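Local coordinates for lipid-transfer protein (Thermomonospora curvata, PDB 6OK1) that belongs to the thiolase-fold superfamily and is probably a lipid-transfer protein, its precise role unknown, at residues Arg203-Val206 with His210-Asp213. Residues are numbered along the deposited sequence; the frame is centred on the assembly and turned at random.
Sequences RWIV and HLLD
The backbones of W204 and H210 form a non-hydrogen-bonded antiparallel pair, CA atoms 4.4 Å apart, where the chain folds back as a short hairpin; their side chains leave the bridge diverging, and only the ring ends come back together. L211 N donates to R203 O at 2.8 Å, and H210 CA makes a longer CH...O contact with the same carbonyl. I205 and V206 form a classic beta bulge against strand 209-210. H210 then leads into a 3-10 turn. Aspartate suits D213 because its two oxygens divide the work: OD2 takes H210 N at 2.8 Å through its anti lone pair, while T298 OG1 and H199 NE2 hold OD1.

With CG beside the backbone N in both (chi1 -70° in W204, -67° in H210), the flat rings can stack: the indole's six-membered ring lies over one face of the imidazole, displaced toward its rim, centroids 4.0 Å apart and planes at 26°. H210 ND1 bonds to S202 O, which limits the ring's rotation. Aliphatic I205 and L211 suit the surface side, their CD1 methyls meeting at 4.1 Å.

The hairpin follows helix 196-201; V206 packs on helix 148-163 and pairs in antiparallel fashion with a strand of another chain, continuing the sheet across the interface.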
# COMPACT_ATOMS: atom_id res chain seq x y z
N ARG A 203 24.37 13.02 24.32
CA ARG A 203 24.74 11.64 24.63
C ARG A 203 24.75 10.78 23.37
O ARG A 203 24.06 11.07 22.39
CB ARG A 203 23.77 11.06 25.65
CG ARG A 203 22.41 10.72 25.08
CD ARG A 203 21.45 10.29 26.17
NE ARG A 203 21.97 9.15 26.89
CZ ARG A 203 21.37 8.60 27.94
NH1 ARG A 203 20.21 9.06 28.37
NH2 ARG A 203 21.96 7.59 28.56
N TRP A 204 25.57 9.73 23.39
CA TRP A 204 25.53 8.75 22.31
C TRP A 204 24.21 8.00 22.35
O TRP A 204 23.75 7.59 23.41
CB TRP A 204 26.68 7.75 22.42
CG TRP A 204 28.04 8.30 22.14
CD1 TRP A 204 29.08 8.37 23.02
CD2 TRP A 204 28.52 8.81 20.89
NE1 TRP A 204 30.18 8.92 22.39
CE2 TRP A 204 29.86 9.20 21.09
CE3 TRP A 204 27.94 9.00 19.65
CZ2 TRP A 204 30.63 9.74 20.07
CZ3 TRP A 204 28.70 9.54 18.64
CH2 TRP A 204 30.04 9.90 18.86
N ILE A 205 23.64 7.78 21.17
CA ILE A 205 22.53 6.85 21.00
C ILE A 205 23.16 5.55 20.48
O ILE A 205 23.20 4.53 21.18
CB ILE A 205 21.47 7.43 20.06
CG1 ILE A 205 20.85 8.69 20.67
CG2 ILE A 205 20.38 6.41 19.74
CD1 ILE A 205 20.20 8.46 22.03
N VAL A 206 23.70 5.61 19.27
CA VAL A 206 24.43 4.50 18.67
C VAL A 206 25.56 5.10 17.85
O VAL A 206 25.30 5.86 16.90
CB VAL A 206 23.53 3.60 17.81
CG1 VAL A 206 22.61 4.42 16.88
CG2 VAL A 206 24.36 2.60 17.00
N HIS A 210 24.94 10.89 17.77
CA HIS A 210 24.54 11.53 19.02
C HIS A 210 23.02 11.65 19.07
O HIS A 210 22.32 11.57 18.06
CB HIS A 210 25.14 12.93 19.11
CG HIS A 210 26.64 12.97 19.24
ND1 HIS A 210 27.27 13.11 20.45
CD2 HIS A 210 27.62 12.95 18.31
CE1 HIS A 210 28.58 13.14 20.27
NE2 HIS A 210 28.82 13.02 18.98
N LEU A 211 22.52 11.98 20.26
CA LEU A 211 21.10 12.30 20.39
C LEU A 211 20.67 13.38 19.39
O LEU A 211 19.62 13.26 18.75
CB LEU A 211 20.83 12.75 21.82
CG LEU A 211 19.41 13.20 22.11
CD1 LEU A 211 18.42 12.10 21.80
CD2 LEU A 211 19.34 13.56 23.57
N LEU A 212 21.48 14.42 19.21
CA LEU A 212 21.08 15.50 18.33
C LEU A 212 21.28 15.19 16.84
O LEU A 212 20.98 16.05 16.01
CB LEU A 212 21.80 16.81 18.73
CG LEU A 212 21.16 17.47 19.95
CD1 LEU A 212 22.04 18.58 20.46
CD2 LEU A 212 19.78 18.01 19.62
N ASP A 213 21.73 13.97 16.47
CA ASP A 213 21.67 13.50 15.08
C ASP A 213 20.33 12.88 14.72
O ASP A 213 20.12 12.54 13.55
CB ASP A 213 22.77 12.46 14.82
CG ASP A 213 24.13 13.07 14.83
OD1 ASP A 213 24.29 14.07 14.12
OD2 ASP A 213 25.01 12.57 15.56